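Local coordinates for esterase (Xanthomonas oryzae pv. oryzae, PDB 3H2K), which is an esterase of the alpha/beta-hydrolase clan that hydrolyses carboxylic esters, probably including lipid-like ones as in related secretory lipases, at residues 88-93 against 273-278; 207-212 against 342-347; 230-235 against 282-287. All blocks are in the same frame, centred on the assembly; numbering follows the deposited sequence.

Contact 1 of 3, residues 88-93 against 273-278. With BOG (octyl beta-D-glucopyranoside), chain C.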
loop_
_atom_site.group_PDB
_atom_site.type_symbol
_atom_site.label_atom_id
_atom_site.label_comp_id
_atom_site.label_asym_id
_atom_site.label_seq_id
_atom_site.Cartn_x
_atom_site.Cartn_y
_atom_site.Cartn_z
ATOM N N THR A 88 -0.370 5.604 -0.694
ATOM C CA THR A 88 -0.340 6.469 -1.864
ATOM C C THR A 88 0.808 7.471 -1.787
ATOM O O THR A 88 0.934 8.219 -0.817
ATOM C CB THR A 88 -1.650 7.254 -2.008
ATOM O OG1 THR A 88 -2.752 6.340 -2.014
ATOM C CG2 THR A 88 -1.656 8.052 -3.311
ATOM N N GLU A 89 1.642 7.478 -2.821
ATOM C CA GLU A 89 2.777 8.386 -2.888
ATOM C C GLU A 89 2.749 9.139 -4.221
ATOM O O GLU A 89 2.918 8.538 -5.284
ATOM C CB GLU A 89 4.084 7.592 -2.757
ATOM C CG GLU A 89 5.336 8.452 -2.839
ATOM C CD GLU A 89 5.371 9.509 -1.750
ATOM O OE1 GLU A 89 5.687 9.157 -0.592
ATOM O OE2 GLU A 89 5.065 10.685 -2.054
ATOM N N ALA A 90 2.534 10.452 -4.159
ATOM C CA ALA A 90 2.488 11.286 -5.361
ATOM C C ALA A 90 3.837 11.931 -5.706
ATOM O O ALA A 90 4.021 12.446 -6.814
ATOM C CB ALA A 90 1.415 12.369 -5.207
ATOM N N LEU A 91 4.774 11.914 -4.764
ATOM C CA LEU A 91 6.094 12.490 -5.012
ATOM C C LEU A 91 6.917 11.419 -5.725
ATOM O O LEU A 91 7.284 10.406 -5.125
ATOM C CB LEU A 91 6.762 12.889 -3.691
ATOM C CG LEU A 91 8.043 13.721 -3.825
ATOM C CD1 LEU A 91 7.711 15.044 -4.531
ATOM C CD2 LEU A 91 8.643 13.991 -2.444
ATOM N N ARG A 92 7.204 11.645 -7.004
ATOM C CA ARG A 92 7.937 10.671 -7.809
ATOM C C ARG A 92 9.273 10.169 -7.284
ATOM O O ARG A 92 9.560 8.978 -7.373
ATOM C CB ARG A 92 8.148 11.192 -9.240
ATOM C CG ARG A 92 9.112 10.316 -10.046
ATOM C CD ARG A 92 9.323 10.783 -11.475
ATOM N NE ARG A 92 8.296 10.270 -12.381
ATOM C CZ ARG A 92 7.321 11.006 -12.908
ATOM N NH1 ARG A 92 7.233 12.304 -12.626
ATOM N NH2 ARG A 92 6.431 10.440 -13.714
ATOM N N ALA A 93 10.090 11.061 -6.744
ATOM C CA ALA A 93 11.411 10.665 -6.266
ATOM C C ALA A 93 11.464 10.075 -4.862
ATOM O O ALA A 93 12.540 9.694 -4.394
ATOM C CB ALA A 93 12.359 11.857 -6.354
ATOM N N GLN A 273 5.159 17.146 -6.302
ATOM C CA GLN A 273 4.423 17.438 -5.077
ATOM C C GLN A 273 3.918 16.197 -4.351
ATOM O O GLN A 273 3.567 15.194 -4.971
ATOM C CB GLN A 273 3.223 18.334 -5.384
ATOM C CG GLN A 273 3.561 19.770 -5.765
ATOM C CD GLN A 273 2.317 20.572 -6.117
ATOM O OE1 GLN A 273 1.821 20.513 -7.243
ATOM N NE2 GLN A 273 1.795 21.305 -5.147
ATOM N N SER A 274 3.877 16.281 -3.025
ATOM C CA SER A 274 3.370 15.191 -2.209
ATOM C C SER A 274 1.862 15.413 -2.126
ATOM O O SER A 274 1.371 16.503 -2.432
ATOM C CB SER A 274 3.955 15.261 -0.803
ATOM O OG SER A 274 3.428 16.389 -0.119
ATOM N N LEU A 275 1.128 14.386 -1.715
ATOM C CA LEU A 275 -0.321 14.506 -1.579
ATOM C C LEU A 275 -0.646 15.623 -0.580
ATOM O O LEU A 275 -1.595 16.386 -0.767
ATOM C CB LEU A 275 -0.903 13.179 -1.091
ATOM C CG LEU A 275 -1.853 12.409 -2.008
ATOM C CD1 LEU A 275 -1.318 12.381 -3.416
ATOM C CD2 LEU A 275 -2.041 11.000 -1.464
ATOM N N THR A 276 0.154 15.722 0.477
ATOM C CA THR A 276 -0.061 16.748 1.494
ATOM C C THR A 276 0.126 18.148 0.912
ATOM O O THR A 276 -0.686 19.036 1.174
ATOM C CB THR A 276 0.891 16.553 2.692
ATOM O OG1 THR A 276 0.664 15.260 3.266
ATOM C CG2 THR A 276 0.642 17.624 3.764
ATOM N N ASP A 277 1.184 18.348 0.123
ATOM C CA ASP A 277 1.412 19.655 -0.497
ATOM C C ASP A 277 0.143 20.031 -1.265
ATOM O O ASP A 277 -0.419 21.111 -1.080
ATOM C CB ASP A 277 2.586 19.625 -1.494
ATOM C CG ASP A 277 3.940 19.373 -0.832
ATOM O OD1 ASP A 277 4.150 19.823 0.317
ATOM O OD2 ASP A 277 4.808 18.741 -1.479
ATOM N N MET A 278 -0.303 19.115 -2.123
ATOM C CA MET A 278 -1.494 19.321 -2.949
ATOM C C MET A 278 -2.750 19.689 -2.167
ATOM O O MET A 278 -3.501 20.580 -2.562
ATOM C CB MET A 278 -1.778 18.070 -3.782
ATOM C CG MET A 278 -0.789 17.813 -4.900
ATOM S SD MET A 278 -1.278 16.359 -5.870
ATOM C CE MET A 278 0.331 15.770 -6.412
HETATM C C1 BOG C . -0.984 14.066 6.947
HETATM O O1 BOG C . -1.397 15.215 6.193
HETATM C C2 BOG C . 0.544 13.992 6.949
HETATM O O2 BOG C . 1.034 13.853 5.612
HETATM C C3 BOG C . 1.009 12.809 7.799
HETATM O O3 BOG C . 2.436 12.818 7.892
HETATM C C4 BOG C . 0.405 12.922 9.199
HETATM O O4 BOG C . 0.719 11.742 9.943
HETATM C C5 BOG C . -1.116 13.071 9.108
HETATM O O5 BOG C . -1.459 14.206 8.295
HETATM C C6 BOG C . -1.666 13.290 10.518
HETATM O O6 BOG C . -3.083 13.478 10.459
HETATM C "C1'" BOG C . -2.754 15.064 5.754
HETATM C "C2'" BOG C . -2.755 14.709 4.265
HETATM C "C3'" BOG C . -4.181 14.588 3.725
HETATM C "C4'" BOG C . -4.182 14.375 2.210
HETATM C "C5'" BOG C . -3.536 13.045 1.816
HETATM C "C6'" BOG C . -4.365 11.856 2.305
HETATM C "C7'" BOG C . -3.746 10.537 1.839
HETATM C "C8'" BOG C . -4.594 9.344 2.283
HETATM O O HOH W 1 2.171 11.786 -1.536
#
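Leu91 and Ser274 are the pair with the nearest CA atoms, 4.8 Å apart, where the irregular loop 88-93, which follows strand 79-85 of the central sheet, passes the start of helix 275-280. No direct hydrogen bond joins the segments; one water does the work instead. It accepts from Ala90 N and from Leu275 N, the latter at 2.8 Å from the water oxygen, and donates to Glu89 OE2. That same carboxylate oxygen takes Leu91 N on its anti lone pair, the N to OE2 distance being 3.0 Å, so a long acidic side chain holds the backbone of its own loop while reaching the bridging water.

The helix begins with a capping box. Ser274, the N-cap, accepts from Asp277 N through OG at 3.0 Å, and Ser274 N donates back to Asp277 OD2 in a nearly straight bond (174°) that meets the carboxylate from above its plane. Short polar side chains suit both places: Ser274 OG takes an N-H of the first turn that lacks an in-helix acceptor, and Asp277 reaches back to the N-H of the N-cap residue.

On the apolar side, Leu275 CD1 presses on Ala90 CB at 3.3 Å, tighter than ordinary van der Waals contact; the small alanine side chain suits so close an approach of loop and helix. Met278 CE closes on the same CB at 3.8 Å. Leu275 CD2 meets Thr88 CG2 at 3.5 Å, the side chains crossing at about a right angle. Thr88 OG1 stands beside the backbone N (chi1 -54°) and hydrogen-bonds Tyr138 OH, which puts CG2 anti to that N and facing Leu275. Thr88 also touches residues of a probable catalytic triad. Leu275 CD2 borders the octyl chain of a bound octyl glucoside, whose sugar O2 hydrogen-bonds Thr276 OG1.

Contact 2 of 3, residues 207-212 against 342-347. With BOG (octyl beta-D-glucopyranoside), chain B.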
loop_
_atom_site.group_PDB
_atom_site.type_symbol
_atom_site.label_atom_id
_atom_site.label_comp_id
_atom_site.label_asym_id
_atom_site.label_seq_id
_atom_site.Cartn_x
_atom_site.Cartn_y
_atom_site.Cartn_z
ATOM N N GLY A 207 -7.405 -0.995 3.214
ATOM C CA GLY A 207 -7.255 -1.030 1.770
ATOM C C GLY A 207 -8.568 -1.094 1.014
ATOM O O GLY A 207 -9.564 -1.586 1.541
ATOM N N PRO A 208 -8.604 -0.584 -0.225
ATOM C CA PRO A 208 -9.829 -0.606 -1.031
ATOM C C PRO A 208 -9.967 -1.903 -1.832
ATOM O O PRO A 208 -9.918 -1.890 -3.067
ATOM C CB PRO A 208 -9.666 0.616 -1.923
ATOM C CG PRO A 208 -8.206 0.607 -2.199
ATOM C CD PRO A 208 -7.597 0.302 -0.834
ATOM N N TYR A 209 -10.138 -3.016 -1.121
ATOM C CA TYR A 209 -10.284 -4.331 -1.749
ATOM C C TYR A 209 -11.465 -4.289 -2.715
ATOM O O TYR A 209 -11.411 -4.861 -3.803
ATOM C CB TYR A 209 -10.489 -5.409 -0.672
ATOM C CG TYR A 209 -9.654 -5.141 0.562
ATOM C CD1 TYR A 209 -8.274 -4.971 0.461
ATOM C CD2 TYR A 209 -10.255 -4.939 1.809
ATOM C CE1 TYR A 209 -7.513 -4.592 1.559
ATOM C CE2 TYR A 209 -9.504 -4.561 2.915
ATOM C CZ TYR A 209 -8.133 -4.383 2.780
ATOM O OH TYR A 209 -7.385 -3.949 3.845
ATOM N N ALA A 210 -12.534 -3.610 -2.308
ATOM C CA ALA A 210 -13.704 -3.457 -3.169
ATOM C C ALA A 210 -13.458 -2.112 -3.850
ATOM O O ALA A 210 -14.147 -1.121 -3.593
ATOM C CB ALA A 210 -14.982 -3.421 -2.328
ATOM N N LEU A 211 -12.451 -2.100 -4.717
ATOM C CA LEU A 211 -12.024 -0.895 -5.421
ATOM C C LEU A 211 -13.121 -0.159 -6.175
ATOM O O LEU A 211 -13.376 1.020 -5.917
ATOM C CB LEU A 211 -10.874 -1.231 -6.374
ATOM C CG LEU A 211 -10.212 -0.038 -7.073
ATOM C CD1 LEU A 211 -9.739 0.983 -6.038
ATOM C CD2 LEU A 211 -9.045 -0.535 -7.914
ATOM N N GLU A 212 -13.756 -0.842 -7.118
ATOM C CA GLU A 212 -14.824 -0.224 -7.886
ATOM C C GLU A 212 -15.925 0.280 -6.950
ATOM O O GLU A 212 -16.381 1.413 -7.074
ATOM C CB GLU A 212 -15.400 -1.225 -8.892
ATOM C CG GLU A 212 -16.691 -0.758 -9.536
ATOM C CD GLU A 212 -17.311 -1.807 -10.436
ATOM O OE1 GLU A 212 -17.229 -3.006 -10.100
ATOM O OE2 GLU A 212 -17.892 -1.430 -11.473
ATOM N N LYS A 342 -16.110 -0.792 5.096
ATOM C CA LYS A 342 -17.074 -1.596 4.366
ATOM C C LYS A 342 -16.302 -2.471 3.371
ATOM O O LYS A 342 -16.726 -3.583 3.047
ATOM C CB LYS A 342 -18.054 -0.684 3.628
ATOM C CG LYS A 342 -19.101 -1.405 2.802
ATOM C CD LYS A 342 -19.929 -0.397 2.020
ATOM C CE LYS A 342 -20.990 -1.066 1.164
ATOM N NZ LYS A 342 -21.695 -0.061 0.320
ATOM N N ASN A 343 -15.165 -1.964 2.895
ATOM C CA ASN A 343 -14.319 -2.706 1.962
ATOM C C ASN A 343 -14.009 -4.092 2.517
ATOM O O ASN A 343 -14.095 -5.094 1.805
ATOM C CB ASN A 343 -12.999 -1.967 1.735
ATOM C CG ASN A 343 -13.052 -1.031 0.547
ATOM O OD1 ASN A 343 -13.030 -1.473 -0.601
ATOM N ND2 ASN A 343 -13.127 0.269 0.817
ATOM N N ALA A 344 -13.637 -4.128 3.793
ATOM C CA ALA A 344 -13.303 -5.372 4.476
ATOM C C ALA A 344 -14.508 -6.308 4.529
ATOM O O ALA A 344 -14.387 -7.504 4.273
ATOM C CB ALA A 344 -12.815 -5.066 5.887
ATOM N N GLN A 345 -15.673 -5.753 4.855
ATOM C CA GLN A 345 -16.903 -6.532 4.948
ATOM C C GLN A 345 -17.273 -7.122 3.592
ATOM O O GLN A 345 -17.574 -8.309 3.481
ATOM C CB GLN A 345 -18.042 -5.646 5.476
ATOM C CG GLN A 345 -17.661 -4.872 6.737
ATOM C CD GLN A 345 -18.784 -4.001 7.283
ATOM O OE1 GLN A 345 -19.753 -4.503 7.855
ATOM N NE2 GLN A 345 -18.657 -2.691 7.107
ATOM N N THR A 346 -17.238 -6.293 2.555
ATOM C CA THR A 346 -17.563 -6.754 1.210
ATOM C C THR A 346 -16.600 -7.867 0.813
ATOM O O THR A 346 -17.015 -8.910 0.301
ATOM C CB THR A 346 -17.467 -5.599 0.186
ATOM O OG1 THR A 346 -18.260 -4.496 0.640
ATOM C CG2 THR A 346 -17.976 -6.043 -1.184
ATOM N N ALA A 347 -15.311 -7.653 1.062
ATOM C CA ALA A 347 -14.306 -8.655 0.729
ATOM C C ALA A 347 -14.620 -9.981 1.431
ATOM O O ALA A 347 -14.734 -11.024 0.785
ATOM C CB ALA A 347 -12.914 -8.160 1.135
HETATM C C1 BOG B . -14.266 10.422 -4.170
HETATM O O1 BOG B . -13.364 9.937 -3.164
HETATM C C2 BOG B . -14.667 11.865 -3.866
HETATM O O2 BOG B . -15.294 11.950 -2.584
HETATM C C3 BOG B . -15.628 12.366 -4.945
HETATM O O3 BOG B . -15.903 13.754 -4.731
HETATM C C4 BOG B . -14.994 12.182 -6.326
HETATM O O4 BOG B . -15.981 12.458 -7.322
HETATM C C5 BOG B . -14.499 10.745 -6.502
HETATM O O5 BOG B . -13.600 10.384 -5.442
HETATM C C6 BOG B . -13.729 10.640 -7.820
HETATM O O6 BOG B . -12.589 11.501 -7.769
HETATM C "C1'" BOG B . -12.974 8.592 -3.476
HETATM C "C2'" BOG B . -11.733 8.249 -2.649
HETATM C "C3'" BOG B . -11.218 6.840 -2.950
HETATM C "C4'" BOG B . -9.900 6.607 -2.208
HETATM C "C5'" BOG B . -9.293 5.237 -2.516
HETATM C "C6'" BOG B . -7.923 5.112 -1.846
HETATM C "C7'" BOG B . -7.244 3.789 -2.204
HETATM C "C8'" BOG B . -5.844 3.712 -1.592
#
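Asn343 reaches from the first turn of helix 342-352 into the bend 207-210, and its OD1 accepts from Ala210 N at 2.8 Å. The donor lies in the carbonyl plane, but the bond is bent, with an N-H...O angle of 137°. The Asn343 chi1 of -92° departs from the usual staggered value and sets the amide beside the Pro208 backbone, CG 3.6 Å from Pro208 CA. An asparagine suits this place because its amide serves two sides: while OD1 takes the loop N-H, ND2 donates to Pro340 O and Thr214 OG1.

Pro208 and Ala210 each centre an inverse gamma turn, and the tyrosine between them folds back on its own chain. With CG beside the backbone N (chi1 -38°), the Tyr209 ring lies under Gly207 O, which sits 3.2 Å above the plane over the ring centre, and OH accepts from Gly207 N at 3.0 Å. Asn343 O meets the ring at its edge, in plane. Small alanines let helix and loop come close: Ala347 CB lies 4.1 Å from Tyr209 CB, and Ala210 CB packs beside Thr346 CG2.

Pro208 CG also touches the octyl tail of a second detergent molecule. The bend leads from strand 198-205 into helix 211-217; helix 342-352 packs on it through Asn343 and Ala347, and is itself backed by strand 359-363 at Ala344, while helix 177-192 meets Pro208 and Tyr209.

Contact 3 of 3, residues 230-235 against 282-287. With BOG (octyl beta-D-glucopyranoside), chain B; BOG (octyl beta-D-glucopyranoside), chain C.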
loop_
_atom_site.group_PDB
_atom_site.type_symbol
_atom_site.label_atom_id
_atom_site.label_comp_id
_atom_site.label_asym_id
_atom_site.label_seq_id
_atom_site.Cartn_x
_atom_site.Cartn_y
_atom_site.Cartn_z
ATOM N N PHE A 230 -10.263 13.677 0.637
ATOM C CA PHE A 230 -9.098 13.613 -0.244
ATOM C C PHE A 230 -9.388 12.910 -1.570
ATOM O O PHE A 230 -8.486 12.705 -2.378
ATOM C CB PHE A 230 -7.953 12.894 0.482
ATOM C CG PHE A 230 -7.779 13.330 1.914
ATOM C CD1 PHE A 230 -7.560 14.673 2.225
ATOM C CD2 PHE A 230 -7.875 12.409 2.952
ATOM C CE1 PHE A 230 -7.444 15.093 3.556
ATOM C CE2 PHE A 230 -7.760 12.815 4.286
ATOM C CZ PHE A 230 -7.545 14.162 4.589
ATOM N N GLY A 231 -10.653 12.567 -1.791
ATOM C CA GLY A 231 -11.057 11.853 -2.993
ATOM C C GLY A 231 -10.712 12.436 -4.350
ATOM O O GLY A 231 -10.486 11.688 -5.306
ATOM N N ILE A 232 -10.694 13.758 -4.463
ATOM C CA ILE A 232 -10.363 14.373 -5.741
ATOM C C ILE A 232 -8.907 14.082 -6.071
ATOM O O ILE A 232 -8.572 13.807 -7.221
ATOM C CB ILE A 232 -10.595 15.899 -5.716
ATOM C CG1 ILE A 232 -12.093 16.192 -5.612
ATOM C CG2 ILE A 232 -10.024 16.536 -6.974
ATOM C CD1 ILE A 232 -12.904 15.702 -6.789
ATOM N N LEU A 233 -8.039 14.147 -5.064
ATOM C CA LEU A 233 -6.627 13.857 -5.289
ATOM C C LEU A 233 -6.435 12.366 -5.587
ATOM O O LEU A 233 -5.745 11.996 -6.540
ATOM C CB LEU A 233 -5.772 14.213 -4.066
ATOM C CG LEU A 233 -5.502 15.640 -3.576
ATOM C CD1 LEU A 233 -5.159 16.554 -4.747
ATOM C CD2 LEU A 233 -6.709 16.152 -2.819
ATOM N N LEU A 234 -7.045 11.511 -4.769
ATOM C CA LEU A 234 -6.897 10.069 -4.954
ATOM C C LEU A 234 -7.566 9.580 -6.242
ATOM O O LEU A 234 -7.011 8.748 -6.951
ATOM C CB LEU A 234 -7.442 9.321 -3.728
ATOM C CG LEU A 234 -6.717 9.643 -2.408
ATOM C CD1 LEU A 234 -7.315 8.816 -1.255
ATOM C CD2 LEU A 234 -5.228 9.343 -2.549
ATOM N N GLY A 235 -8.744 10.114 -6.551
ATOM C CA GLY A 235 -9.438 9.718 -7.767
ATOM C C GLY A 235 -8.714 10.188 -9.019
ATOM O O GLY A 235 -8.674 9.484 -10.027
ATOM N N ASP A 282 -4.249 23.551 -2.018
ATOM C CA ASP A 282 -5.415 23.370 -2.881
ATOM C C ASP A 282 -5.086 23.320 -4.376
ATOM O O ASP A 282 -5.692 24.031 -5.180
ATOM C CB ASP A 282 -6.462 24.466 -2.615
ATOM C CG ASP A 282 -7.166 24.296 -1.273
ATOM O OD1 ASP A 282 -8.248 24.887 -1.084
ATOM O OD2 ASP A 282 -6.640 23.573 -0.404
ATOM N N THR A 283 -4.130 22.471 -4.741
ATOM C CA THR A 283 -3.726 22.312 -6.137
ATOM C C THR A 283 -4.936 21.900 -6.977
ATOM O O THR A 283 -5.063 22.274 -8.145
ATOM C CB THR A 283 -2.627 21.244 -6.267
ATOM O OG1 THR A 283 -1.490 21.644 -5.495
ATOM C CG2 THR A 283 -2.208 21.075 -7.728
ATOM N N LEU A 284 -5.819 21.118 -6.374
ATOM C CA LEU A 284 -7.028 20.686 -7.053
ATOM C C LEU A 284 -8.181 21.140 -6.174
ATOM O O LEU A 284 -8.008 21.347 -4.976
ATOM C CB LEU A 284 -7.042 19.165 -7.222
ATOM C CG LEU A 284 -5.856 18.595 -8.009
ATOM C CD1 LEU A 284 -6.033 17.095 -8.176
ATOM C CD2 LEU A 284 -5.759 19.264 -9.366
ATOM N N PRO A 285 -9.372 21.314 -6.757
ATOM C CA PRO A 285 -10.518 21.754 -5.962
ATOM C C PRO A 285 -10.948 20.744 -4.908
ATOM O O PRO A 285 -10.635 19.557 -5.001
ATOM C CB PRO A 285 -11.596 21.988 -7.018
ATOM C CG PRO A 285 -11.266 20.951 -8.048
ATOM C CD PRO A 285 -9.765 21.080 -8.159
ATOM N N SER A 286 -11.667 21.237 -3.906
ATOM C CA SER A 286 -12.180 20.410 -2.824
ATOM C C SER A 286 -13.430 19.700 -3.339
ATOM O O SER A 286 -14.075 20.173 -4.276
ATOM C CB SER A 286 -12.517 21.294 -1.623
ATOM O OG SER A 286 -13.404 22.327 -2.012
ATOM N N ILE A 287 -13.780 18.577 -2.718
ATOM C CA ILE A 287 -14.925 17.783 -3.161
ATOM C C ILE A 287 -16.248 18.517 -3.346
ATOM O O ILE A 287 -17.119 18.050 -4.077
ATOM C CB ILE A 287 -15.176 16.580 -2.226
ATOM C CG1 ILE A 287 -15.471 17.066 -0.809
ATOM C CG2 ILE A 287 -13.965 15.653 -2.242
ATOM C CD1 ILE A 287 -15.923 15.963 0.122
HETATM C C1 BOG B . -14.266 10.422 -4.170
HETATM O O1 BOG B . -13.364 9.937 -3.164
HETATM C C2 BOG B . -14.667 11.865 -3.866
HETATM O O2 BOG B . -15.294 11.950 -2.584
HETATM C C3 BOG B . -15.628 12.366 -4.945
HETATM O O3 BOG B . -15.903 13.754 -4.731
HETATM C C4 BOG B . -14.994 12.182 -6.326
HETATM O O4 BOG B . -15.981 12.458 -7.322
HETATM C C5 BOG B . -14.499 10.745 -6.502
HETATM O O5 BOG B . -13.600 10.384 -5.442
HETATM C C6 BOG B . -13.729 10.640 -7.820
HETATM O O6 BOG B . -12.589 11.501 -7.769
HETATM C "C1'" BOG B . -12.974 8.592 -3.476
HETATM C "C2'" BOG B . -11.733 8.249 -2.649
HETATM C "C3'" BOG B . -11.218 6.840 -2.950
HETATM C "C4'" BOG B . -9.900 6.607 -2.208
HETATM C "C5'" BOG B . -9.293 5.237 -2.516
HETATM C "C6'" BOG B . -7.923 5.112 -1.846
HETATM C "C7'" BOG B . -7.244 3.789 -2.204
HETATM C "C8'" BOG B . -5.844 3.712 -1.592
HETATM C C1 BOG C . -0.984 14.066 6.947
HETATM O O1 BOG C . -1.397 15.215 6.193
HETATM C C2 BOG C . 0.544 13.992 6.949
HETATM O O2 BOG C . 1.034 13.853 5.612
HETATM C C3 BOG C . 1.009 12.809 7.799
HETATM O O3 BOG C . 2.436 12.818 7.892
HETATM C C4 BOG C . 0.405 12.922 9.199
HETATM O O4 BOG C . 0.719 11.742 9.943
HETATM C C5 BOG C . -1.116 13.071 9.108
HETATM O O5 BOG C . -1.459 14.206 8.295
HETATM C C6 BOG C . -1.666 13.290 10.518
HETATM O O6 BOG C . -3.083 13.478 10.459
HETATM C "C1'" BOG C . -2.754 15.064 5.754
HETATM C "C2'" BOG C . -2.755 14.709 4.265
HETATM C "C3'" BOG C . -4.181 14.588 3.725
HETATM C "C4'" BOG C . -4.182 14.375 2.210
HETATM C "C5'" BOG C . -3.536 13.045 1.816
HETATM C "C6'" BOG C . -4.365 11.856 2.305
HETATM C "C7'" BOG C . -3.746 10.537 1.839
HETATM C "C8'" BOG C . -4.594 9.344 2.283
#
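Ile232 lays its branched side chain over the extended run 284-286, its two branches going to different partners. CG1 stands beside the backbone N (chi1 -68°), which leaves CG2 anti to it; CG2 lies 4.0 Å from Leu284 CB, while CG1 reaches Ile287 CG2 at 3.9 Å. A beta-branched residue suits the spot, since from a single helix position its two arms both reach Pro285 O and then diverge to Leu284 and Ile287. One residue on, Leu233 extends CD1 to Leu284 CD1 at 3.6 Å, the two leucine side chains meeting at a slant.

This is apolar packing of the first turn of helix 231-246 against the link between helices 275-280 and 290-293, without a hydrogen bond across it. Helix 275-280 ends in a Schellman motif, with Asp282 (positive phi) as C-prime and Thr283 N bonded to Met278 O; the link follows. Tyr293 of helix 290-293 and Leu268 of helix 262-268 add to the surroundings of Leu284.

Two octyl glucosides bind around the same helical turn. The tail of one runs across a face of the Phe230 ring, with its C3' 3.3 Å above the plane and offset toward the rim, a CH-rich chain against a flat aromatic surface. The other gives O6 to Gly231 O in a hydrogen bond of 3.2 Å and brings O1 to 3.0 Å from Gly231 CA, a closeness that glycine, having no side chain, permits. Leu234 CD1 touches that molecule's tail at C4', and Ile287 CG2 lies by its sugar O3.

How the contacts relate
Contacts 1 and 3 adjoin, with centres 13 Å apart: helix 275-280 packs against helix 231-246 through Leu275 with Leu234 and Met278 with Leu233. Contact 2 stands apart, its centre 24 Å from that of contact 1 and 21 Å from that of contact 3. Along the chain the segments of contact 1 alternate with those of contacts 2 and 3, while contact 3 falls wholly between the halves of contact 2, in a region of helices and loops between strands 198-205 and 328-332. One octyl glucoside touches contacts 1 and 3, the other contacts 2 and 3. Their tails run among apolar side chains toward Thr88, beside the probable Ser176-His377-Asp336 triad, consistent with a site for lipid-like substrates.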